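Local coordinates for protein cysteine desulfurase (Thermococcus onnurineus, PDB 5B89) that probably catalyses the pyridoxal-phosphate-dependent removal of sulfur from L-cysteine, passing the sulfur to a carrier and leaving L-alanine, at residues Arg64-Arg69 and Ala286-Ile291; Ile100-Asn105 and Ile244-Ile249; Arg86-Asp91 and Gly296-Ile301. One frame throughout, in Å; residues are numbered along the deposited sequence.

The three contacts step from the dimer interface into the core of one subunit. Contact 1 meets the pyridoxal phosphate held mainly by the second subunit, whereas contact 2 borders the cofactor of its own subunit; Asn105 of one chain is hydrogen-bonded to the backbone of Ala286 and Thr288 of the other, so both belong to one kind of site. Their centres lie about 15 Å apart, and Asn290 O packs on Ile244 CD1 at 4.1 Å. Contact 3, centred about 11 Å from contact 2, packs two helices over the strand pair, Arg86 NH1 lying 2.8 Å from Ile100 O in a probable hydrogen bond. The side chain of Leu297 stays about 11 Å from a cofactor.

Contact 1. Residues Arg64-Arg69 and Ala286-Ile291. With PLP (pyridoxal-5'-phosphate), chain D.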
loop_
_atom_site.group_PDB
_atom_site.type_symbol
_atom_site.label_atom_id
_atom_site.label_comp_id
_atom_site.label_asym_id
_atom_site.label_seq_id
_atom_site.Cartn_x
_atom_site.Cartn_y
_atom_site.Cartn_z
ATOM N N ARG B 64 0.611 -2.732 -18.876
ATOM C CA ARG B 64 0.768 -1.702 -17.904
ATOM C C ARG B 64 -0.115 -0.500 -18.127
ATOM O O ARG B 64 0.003 0.183 -19.117
ATOM C CB ARG B 64 2.263 -1.312 -17.866
ATOM C CG ARG B 64 2.636 -0.318 -16.793
ATOM C CD ARG B 64 2.555 -0.812 -15.360
ATOM N NE ARG B 64 3.212 0.201 -14.569
ATOM C CZ ARG B 64 2.648 1.195 -13.931
ATOM N NH1 ARG B 64 3.413 2.138 -13.445
ATOM N NH2 ARG B 64 1.360 1.251 -13.751
ATOM N N ALA B 65 -0.974 -0.234 -17.159
ATOM C CA ALA B 65 -1.845 0.889 -17.212
ATOM C C ALA B 65 -2.566 1.032 -15.907
ATOM O O ALA B 65 -2.509 0.172 -15.152
ATOM C CB ALA B 65 -2.869 0.699 -18.332
ATOM N N ASN B 66 -3.238 2.153 -15.750
ATOM C CA ASN B 66 -4.059 2.435 -14.613
ATOM C C ASN B 66 -5.451 1.815 -14.884
ATOM O O ASN B 66 -5.752 1.475 -15.970
ATOM C CB ASN B 66 -4.127 3.925 -14.263
ATOM C CG ASN B 66 -4.240 4.153 -12.772
ATOM O OD1 ASN B 66 -4.901 3.399 -12.093
ATOM N ND2 ASN B 66 -3.661 5.198 -12.294
ATOM N N VAL B 67 -6.255 1.684 -13.849
ATOM C CA VAL B 67 -7.538 1.048 -13.991
ATOM C C VAL B 67 -8.659 2.026 -14.149
ATOM O O VAL B 67 -8.518 2.980 -14.835
ATOM C CB VAL B 67 -7.765 0.061 -12.843
ATOM C CG1 VAL B 67 -6.779 -1.056 -12.957
ATOM C CG2 VAL B 67 -7.579 0.696 -11.476
ATOM N N HIS B 68 -9.786 1.755 -13.559
ATOM C CA HIS B 68 -10.921 2.670 -13.652
ATOM C C HIS B 68 -11.486 2.877 -15.040
ATOM O O HIS B 68 -11.906 3.956 -15.363
ATOM C CB HIS B 68 -10.631 4.009 -12.987
ATOM C CG HIS B 68 -10.546 3.915 -11.490
ATOM N ND1 HIS B 68 -11.651 3.759 -10.679
ATOM C CD2 HIS B 68 -9.475 3.907 -10.667
ATOM C CE1 HIS B 68 -11.260 3.682 -9.422
ATOM N NE2 HIS B 68 -9.940 3.752 -9.395
ATOM N N ARG B 69 -11.494 1.800 -15.802
ATOM C CA ARG B 69 -12.052 1.738 -17.131
ATOM C C ARG B 69 -11.743 2.887 -18.075
ATOM O O ARG B 69 -12.634 3.430 -18.700
ATOM C CB ARG B 69 -13.570 1.504 -17.054
ATOM C CG ARG B 69 -13.940 0.093 -16.621
ATOM C CD ARG B 69 -13.452 -1.032 -17.564
ATOM N NE ARG B 69 -13.925 -2.347 -17.111
ATOM C CZ ARG B 69 -13.466 -3.518 -17.535
ATOM N NH1 ARG B 69 -12.486 -3.551 -18.433
ATOM N NH2 ARG B 69 -13.948 -4.655 -17.011
ATOM N N ALA B 286 -8.889 4.704 -2.063
ATOM C CA ALA B 286 -8.505 6.040 -2.476
ATOM C C ALA B 286 -7.210 6.005 -3.295
ATOM O O ALA B 286 -6.243 5.376 -2.848
ATOM C CB ALA B 286 -8.324 6.880 -1.245
ATOM N N GLY B 287 -7.257 6.550 -4.485
ATOM C CA GLY B 287 -6.067 6.665 -5.337
ATOM C C GLY B 287 -5.780 5.423 -6.076
ATOM O O GLY B 287 -6.475 4.358 -5.929
ATOM N N THR B 288 -4.783 5.411 -6.893
ATOM C CA THR B 288 -4.425 4.284 -7.664
ATOM C C THR B 288 -4.105 3.094 -6.799
ATOM O O THR B 288 -3.236 3.146 -5.957
ATOM C CB THR B 288 -3.161 4.587 -8.518
ATOM O OG1 THR B 288 -3.435 5.753 -9.345
ATOM C CG2 THR B 288 -2.692 3.461 -9.362
ATOM N N PRO B 289 -4.843 1.960 -6.940
ATOM C CA PRO B 289 -4.494 0.786 -6.182
ATOM C C PRO B 289 -3.203 0.167 -6.451
ATOM O O PRO B 289 -2.600 0.502 -7.492
ATOM C CB PRO B 289 -5.646 -0.188 -6.419
ATOM C CG PRO B 289 -6.466 0.477 -7.442
ATOM C CD PRO B 289 -5.888 1.738 -7.930
ATOM N N ASN B 290 -2.747 -0.794 -5.631
ATOM C CA ASN B 290 -1.625 -1.566 -6.007
ATOM C C ASN B 290 -2.035 -2.636 -6.994
ATOM O O ASN B 290 -2.248 -3.815 -6.645
ATOM C CB ASN B 290 -0.981 -2.213 -4.817
ATOM C CG ASN B 290 0.273 -2.870 -5.125
ATOM O OD1 ASN B 290 0.701 -2.938 -6.265
ATOM N ND2 ASN B 290 0.974 -3.443 -4.079
ATOM N N ILE B 291 -2.163 -2.203 -8.264
ATOM C CA ILE B 291 -2.683 -3.071 -9.311
ATOM C C ILE B 291 -1.803 -4.295 -9.471
ATOM O O ILE B 291 -2.238 -5.467 -9.516
ATOM C CB ILE B 291 -2.782 -2.293 -10.624
ATOM C CG1 ILE B 291 -3.689 -1.132 -10.413
ATOM C CG2 ILE B 291 -3.228 -3.208 -11.774
ATOM C CD1 ILE B 291 -3.462 -0.034 -11.438
HETATM N N1 PLP D . -2.698 14.453 -7.341
HETATM C C2 PLP D . -2.319 14.625 -8.592
HETATM C C2A PLP D . -1.912 16.033 -9.031
HETATM C C3 PLP D . -2.287 13.500 -9.535
HETATM O O3 PLP D . -1.888 13.614 -10.813
HETATM C C4 PLP D . -2.619 12.186 -8.958
HETATM C C4A PLP D . -2.613 10.910 -9.787
HETATM C C5 PLP D . -2.977 12.164 -7.545
HETATM C C6 PLP D . -2.985 13.267 -6.760
HETATM C C5A PLP D . -3.310 10.815 -6.949
HETATM O O4P PLP D . -2.192 9.868 -7.272
HETATM P P PLP D . -2.473 8.360 -6.830
HETATM O O1P PLP D . -3.614 7.918 -7.746
HETATM O O2P PLP D . -2.946 8.384 -5.483
HETATM O O3P PLP D . -1.260 7.637 -7.146
HETATM O O HOH W 1 -8.947 4.335 -7.064
#
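Asn66 reaches Thr288 through its amide nitrogen: ND2 donates to OG1 over 3.0 Å, nearly straight at 166°, with the hydroxyl close to the plane of the amide. Thr288 OG1 in turn donates a hydrogen bond to O1P of the pyridoxal phosphate (2.7 Å), and that same oxygen is gripped a second time by Thr288 N at 2.9 Å. The hydroxyl stands beside the backbone N (chi1 -57°), which lets amide and hydroxyl converge on one phosphate oxygen. Gly287 runs close by the phosphate, its CA 3.6 Å from O2P; a side chain there would run into that oxygen.

A second shell fixes the asparagine. Its OD1 takes the backbone N of Val67 at 2.8 Å, in the carbonyl plane and on a lone pair, while ND2 also donates to Ala44 O of the second subunit; with both ends of the amide engaged, its rotation is well defined. Beside the asparagine the packing is apolar. Val67 CG1 and Ile291 CD1 meet tip to tip at 3.8 Å, Val67 CG2 approaches Pro289 CD in the same manner, and Tyr82 of helix 73-93 touches both Val67 and Pro289. Further out, a water donates to Gly287 O and also lies 2.6 Å from His68 NE2, between the two loops.

Further hydrogen bonds to the cofactor come from Ser107, Gln213, Ser233 and His235 of the second subunit, and a bound alanine, probably the product of the reaction, lies about 4 Å from the side chain of Asn66. Two loops of one chain thus complete a pocket built chiefly by its neighbour: the composite active site at the dimer interface that is characteristic of fold-type I pyridoxal phosphate enzymes, including the class-V family.

Contact 2. Residues Ile100-Asn105 and Ile244-Ile249. With PLP (pyridoxal-5'-phosphate), chain G.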
loop_
_atom_site.group_PDB
_atom_site.type_symbol
_atom_site.label_atom_id
_atom_site.label_comp_id
_atom_site.label_asym_id
_atom_site.label_seq_id
_atom_site.Cartn_x
_atom_site.Cartn_y
_atom_site.Cartn_z
ATOM N N ILE B 100 -14.771 -6.853 -0.763
ATOM C CA ILE B 100 -13.281 -6.904 -0.716
ATOM C C ILE B 100 -12.655 -5.565 -0.992
ATOM O O ILE B 100 -12.951 -4.991 -2.067
ATOM C CB ILE B 100 -12.730 -7.948 -1.648
ATOM C CG1 ILE B 100 -13.266 -9.383 -1.365
ATOM C CG2 ILE B 100 -11.222 -7.907 -1.739
ATOM C CD1 ILE B 100 -12.907 -9.810 0.024
ATOM N N VAL B 101 -11.866 -5.051 -0.042
ATOM C CA VAL B 101 -11.116 -3.785 -0.217
ATOM C C VAL B 101 -9.631 -4.145 -0.175
ATOM O O VAL B 101 -9.159 -4.857 0.715
ATOM C CB VAL B 101 -11.454 -2.817 0.882
ATOM C CG1 VAL B 101 -10.633 -1.507 0.920
ATOM C CG2 VAL B 101 -12.969 -2.427 0.864
ATOM N N PHE B 102 -8.839 -3.603 -1.101
ATOM C CA PHE B 102 -7.410 -3.756 -1.048
ATOM C C PHE B 102 -6.774 -2.636 -0.263
ATOM O O PHE B 102 -7.065 -1.450 -0.400
ATOM C CB PHE B 102 -6.823 -3.841 -2.458
ATOM C CG PHE B 102 -7.186 -5.094 -3.194
ATOM C CD1 PHE B 102 -6.728 -6.306 -2.706
ATOM C CD2 PHE B 102 -7.927 -5.105 -4.375
ATOM C CE1 PHE B 102 -7.036 -7.493 -3.347
ATOM C CE2 PHE B 102 -8.190 -6.300 -5.026
ATOM C CZ PHE B 102 -7.718 -7.478 -4.570
ATOM N N THR B 103 -5.824 -3.049 0.560
ATOM C CA THR B 103 -5.020 -2.211 1.427
ATOM C C THR B 103 -3.543 -2.558 1.234
ATOM O O THR B 103 -3.221 -3.292 0.377
ATOM C CB THR B 103 -5.372 -2.462 2.912
ATOM O OG1 THR B 103 -5.029 -3.791 3.244
ATOM C CG2 THR B 103 -6.851 -2.278 3.122
ATOM N N LYS B 104 -2.673 -2.011 2.072
ATOM C CA LYS B 104 -1.251 -2.345 1.924
ATOM C C LYS B 104 -0.808 -3.564 2.709
ATOM O O LYS B 104 0.135 -4.177 2.390
ATOM C CB LYS B 104 -0.313 -1.150 2.209
ATOM C CG LYS B 104 0.133 -1.004 3.610
ATOM C CD LYS B 104 1.290 -0.014 3.729
ATOM C CE LYS B 104 0.707 1.358 3.525
ATOM N NZ LYS B 104 -0.412 1.638 4.498
ATOM N N ASN B 105 -1.549 -3.870 3.748
ATOM C CA ASN B 105 -1.246 -4.978 4.644
ATOM C C ASN B 105 -2.352 -5.138 5.696
ATOM O O ASN B 105 -3.239 -4.372 5.743
ATOM C CB ASN B 105 0.126 -4.787 5.345
ATOM C CG ASN B 105 0.241 -3.471 6.105
ATOM O OD1 ASN B 105 -0.678 -2.953 6.600
ATOM N ND2 ASN B 105 1.435 -2.952 6.127
ATOM N N ILE B 244 0.369 -5.621 -0.438
ATOM C CA ILE B 244 -1.059 -5.858 -0.701
ATOM C C ILE B 244 -1.689 -6.575 0.461
ATOM O O ILE B 244 -1.260 -7.642 0.894
ATOM C CB ILE B 244 -1.258 -6.639 -2.040
ATOM C CG1 ILE B 244 -2.702 -6.651 -2.472
ATOM C CG2 ILE B 244 -0.607 -7.994 -2.071
ATOM C CD1 ILE B 244 -3.239 -5.340 -2.992
ATOM N N GLY B 245 -2.669 -5.971 0.984
ATOM C CA GLY B 245 -3.510 -6.554 2.027
ATOM C C GLY B 245 -4.939 -6.558 1.598
ATOM O O GLY B 245 -5.363 -5.911 0.640
ATOM N N VAL B 246 -5.763 -7.221 2.421
ATOM C CA VAL B 246 -7.211 -7.311 2.186
ATOM C C VAL B 246 -7.951 -6.916 3.448
ATOM O O VAL B 246 -7.537 -7.262 4.539
ATOM C CB VAL B 246 -7.574 -8.740 1.730
ATOM C CG1 VAL B 246 -9.107 -8.912 1.692
ATOM C CG2 VAL B 246 -6.962 -9.088 0.423
ATOM N N LEU B 247 -9.007 -6.145 3.237
ATOM C CA LEU B 247 -10.008 -5.871 4.247
ATOM C C LEU B 247 -11.352 -6.319 3.689
ATOM O O LEU B 247 -11.859 -5.787 2.683
ATOM C CB LEU B 247 -10.054 -4.440 4.669
ATOM C CG LEU B 247 -11.209 -4.050 5.677
ATOM C CD1 LEU B 247 -11.054 -4.840 6.898
ATOM C CD2 LEU B 247 -11.214 -2.561 5.883
ATOM N N TYR B 248 -11.959 -7.322 4.363
ATOM C CA TYR B 248 -13.341 -7.684 4.105
ATOM C C TYR B 248 -14.242 -6.928 4.984
ATOM O O TYR B 248 -14.019 -6.813 6.189
ATOM C CB TYR B 248 -13.514 -9.190 4.423
ATOM C CG TYR B 248 -14.944 -9.704 4.617
ATOM C CD1 TYR B 248 -15.768 -9.906 3.528
ATOM C CD2 TYR B 248 -15.429 -9.874 5.855
ATOM C CE1 TYR B 248 -17.007 -10.408 3.694
ATOM C CE2 TYR B 248 -16.684 -10.346 6.038
ATOM C CZ TYR B 248 -17.461 -10.579 4.948
ATOM O OH TYR B 248 -18.809 -11.087 5.044
ATOM N N ILE B 249 -15.253 -6.337 4.338
ATOM C CA ILE B 249 -16.346 -5.582 4.991
ATOM C C ILE B 249 -17.644 -6.188 4.616
ATOM O O ILE B 249 -18.081 -6.162 3.458
ATOM C CB ILE B 249 -16.353 -4.127 4.560
ATOM C CG1 ILE B 249 -14.999 -3.426 4.808
ATOM C CG2 ILE B 249 -17.512 -3.383 5.195
ATOM C CD1 ILE B 249 -14.882 -2.063 4.196
HETATM N N1 PLP G . -1.457 -9.954 12.829
HETATM C C2 PLP G . -0.859 -11.177 12.877
HETATM C C2A PLP G . -1.468 -12.313 13.669
HETATM C C3 PLP G . 0.362 -11.308 12.192
HETATM O O3 PLP G . 0.997 -12.506 12.203
HETATM C C4 PLP G . 0.874 -10.227 11.430
HETATM C C4A PLP G . 2.280 -10.422 10.734
HETATM C C5 PLP G . 0.128 -9.022 11.382
HETATM C C6 PLP G . -1.037 -8.877 12.103
HETATM C C5A PLP G . 0.702 -7.844 10.600
HETATM O O4P PLP G . 0.702 -8.175 9.178
HETATM P P PLP G . 1.351 -7.067 8.312
HETATM O O1P PLP G . 1.328 -7.635 6.975
HETATM O O2P PLP G . 2.773 -6.905 8.854
HETATM O O3P PLP G . 0.594 -5.836 8.495
#
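Phe102 meets Ile244 obliquely, ring CD1 3.6 Å from the isoleucine's CD1, and Gly245 O sits at the ring edge, in its plane. With CG anti to the carbonyl carbon (chi1 -68°), the ring also lies alongside Val246, Phe102 CE1 4.1 Å from Val246 CG2. This is the tight end of an antiparallel strand pair. Gly245 and Thr103 exchange two backbone hydrogen bonds, Thr103 N to Gly245 O at 2.9 Å and almost straight (178°); any CB on Gly245 would clash with Thr103 OG1. Cutting the ring back to an alanine here would probably take from Ile244 CD1 and Val246 CG2 one of their apolar neighbours and open a gap next to Arg86.

Toward Tyr248 the packing is looser. Val101 and Leu247 still pair through two backbone bonds, and Val101 CG2 packs on Ile249 CD1, but Ile100 CD1 only grazes Tyr248 CB at 4.5 Å.

Beyond Thr103 the chain turns into helix 106-117, where Asn105 OD1 caps Glu108 N and Asn105 CB lies 3.4 Å from O3P of the cofactor. An edge strand beside the antiparallel member of a seven-stranded sheet, followed by a helix starting at the phosphate, is typical of the fold-type I large domain.

Contact 3. Residues Arg86-Asp91 and Gly296-Ile301; sequences RKIVAD and GLAAGI
Ile88 and Ile301 run antiparallel alongside one another, CG2 against CG2 at 3.7 Å, where helices 73-93 and 291-307 pack as part of the helical layer over the large-domain sheet of this fold-type I enzyme. The two segments run in broadly the same direction, their axes 42° apart and 8.9 Å away at closest approach. No hydrogen bond joins them; the interface is made by branched side chains and one methyl.

That methyl, Ala298 CB, fits between the two branches of Ile88, 3.9 Å from CD1 and nearly as close to CG2, which also meets Ile301. CG1 of Ile88 stands anti to the carbonyl carbon and the chain extends beyond it (chi2 163°), which carries CD1 there. The small alanine probably lets the backbones come close, the CA atoms of Ile88 and Ala298 being 5.9 Å apart.

Nearer the sheet, Val89 stands at about a right angle to both Leu297 and Ile301; Val89 and Leu297 also rest on Val246 of strand 245-249, joining the helix pair to the strands. One methyl of the valine, CG2, makes both touches, 4.0 Å from Leu297 CD2 and 3.9 Å from Ile301 CD1.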
loop_
_atom_site.group_PDB
_atom_site.type_symbol
_atom_site.label_atom_id
_atom_site.label_comp_id
_atom_site.label_asym_id
_atom_site.label_seq_id
_atom_site.Cartn_x
_atom_site.Cartn_y
_atom_site.Cartn_z
ATOM N N ARG B 86 -9.832 -9.195 -7.611
ATOM C CA ARG B 86 -10.722 -9.000 -6.515
ATOM C C ARG B 86 -11.707 -10.184 -6.413
ATOM O O ARG B 86 -12.014 -10.608 -5.351
ATOM C CB ARG B 86 -11.539 -7.734 -6.669
ATOM C CG ARG B 86 -12.224 -7.272 -5.398
ATOM C CD ARG B 86 -13.222 -6.157 -5.612
ATOM N NE ARG B 86 -12.665 -4.989 -6.265
ATOM C CZ ARG B 86 -11.935 -4.076 -5.672
ATOM N NH1 ARG B 86 -11.613 -4.128 -4.400
ATOM N NH2 ARG B 86 -11.491 -3.085 -6.409
ATOM N N LYS B 87 -12.216 -10.649 -7.546
ATOM C CA LYS B 87 -13.114 -11.853 -7.497
ATOM C C LYS B 87 -12.398 -13.025 -6.955
ATOM O O LYS B 87 -13.019 -13.853 -6.223
ATOM C CB LYS B 87 -13.699 -12.095 -8.918
ATOM C CG LYS B 87 -14.790 -13.180 -8.883
ATOM C CD LYS B 87 -16.042 -12.764 -8.165
ATOM C CE LYS B 87 -17.061 -13.869 -8.344
ATOM N NZ LYS B 87 -18.198 -13.513 -7.500
ATOM N N ILE B 88 -11.168 -13.302 -7.344
ATOM C CA ILE B 88 -10.416 -14.442 -6.858
ATOM C C ILE B 88 -10.279 -14.331 -5.308
ATOM O O ILE B 88 -10.370 -15.330 -4.609
ATOM C CB ILE B 88 -9.050 -14.591 -7.604
ATOM C CG1 ILE B 88 -9.322 -15.082 -9.027
ATOM C CG2 ILE B 88 -8.072 -15.444 -6.882
ATOM C CD1 ILE B 88 -8.121 -14.879 -9.961
ATOM N N VAL B 89 -9.945 -13.140 -4.787
ATOM C CA VAL B 89 -9.784 -12.967 -3.344
ATOM C C VAL B 89 -11.153 -13.215 -2.672
ATOM O O VAL B 89 -11.220 -13.875 -1.633
ATOM C CB VAL B 89 -9.294 -11.531 -3.059
ATOM C CG1 VAL B 89 -9.345 -11.289 -1.555
ATOM C CG2 VAL B 89 -7.890 -11.383 -3.571
ATOM N N ALA B 90 -12.192 -12.650 -3.219
ATOM C CA ALA B 90 -13.571 -12.850 -2.656
ATOM C C ALA B 90 -13.882 -14.325 -2.586
ATOM O O ALA B 90 -14.297 -14.812 -1.498
ATOM C CB ALA B 90 -14.572 -12.111 -3.491
ATOM N N ASP B 91 -13.698 -15.042 -3.661
ATOM C CA ASP B 91 -14.004 -16.448 -3.631
ATOM C C ASP B 91 -13.151 -17.232 -2.639
ATOM O O ASP B 91 -13.632 -18.144 -2.070
ATOM C CB ASP B 91 -13.959 -17.101 -5.007
ATOM C CG ASP B 91 -15.021 -16.608 -5.939
ATOM O OD1 ASP B 91 -16.019 -16.118 -5.531
ATOM O OD2 ASP B 91 -14.824 -16.777 -7.125
ATOM N N GLY B 296 -0.650 -10.062 -8.382
ATOM C CA GLY B 296 0.213 -11.037 -7.740
ATOM C C GLY B 296 -0.445 -11.882 -6.641
ATOM O O GLY B 296 -0.195 -13.101 -6.563
ATOM N N LEU B 297 -1.255 -11.172 -5.894
ATOM C CA LEU B 297 -1.993 -11.900 -4.821
ATOM C C LEU B 297 -2.950 -12.897 -5.442
ATOM O O LEU B 297 -3.010 -14.020 -4.929
ATOM C CB LEU B 297 -2.701 -10.909 -3.911
ATOM C CG LEU B 297 -3.634 -11.531 -2.829
ATOM C CD1 LEU B 297 -2.894 -12.507 -2.005
ATOM C CD2 LEU B 297 -4.278 -10.451 -2.008
ATOM N N ALA B 298 -3.669 -12.533 -6.478
ATOM C CA ALA B 298 -4.590 -13.497 -7.161
ATOM C C ALA B 298 -3.802 -14.640 -7.694
ATOM O O ALA B 298 -4.233 -15.816 -7.555
ATOM C CB ALA B 298 -5.376 -12.774 -8.227
ATOM N N ALA B 299 -2.595 -14.457 -8.191
ATOM C CA ALA B 299 -1.765 -15.549 -8.619
ATOM C C ALA B 299 -1.319 -16.387 -7.514
ATOM O O ALA B 299 -1.304 -17.614 -7.673
ATOM C CB ALA B 299 -0.536 -14.991 -9.432
ATOM N N GLY B 300 -0.998 -15.852 -6.346
ATOM C CA GLY B 300 -0.640 -16.654 -5.154
ATOM C C GLY B 300 -1.829 -17.447 -4.707
ATOM O O GLY B 300 -1.604 -18.660 -4.443
ATOM N N ILE B 301 -2.993 -16.873 -4.691
ATOM C CA ILE B 301 -4.178 -17.650 -4.296
ATOM C C ILE B 301 -4.426 -18.759 -5.294
ATOM O O ILE B 301 -4.715 -19.932 -4.850
ATOM C CB ILE B 301 -5.319 -16.728 -4.163
ATOM C CG1 ILE B 301 -5.208 -15.896 -2.880
ATOM C CG2 ILE B 301 -6.646 -17.509 -4.133
ATOM C CD1 ILE B 301 -6.118 -14.723 -2.843
#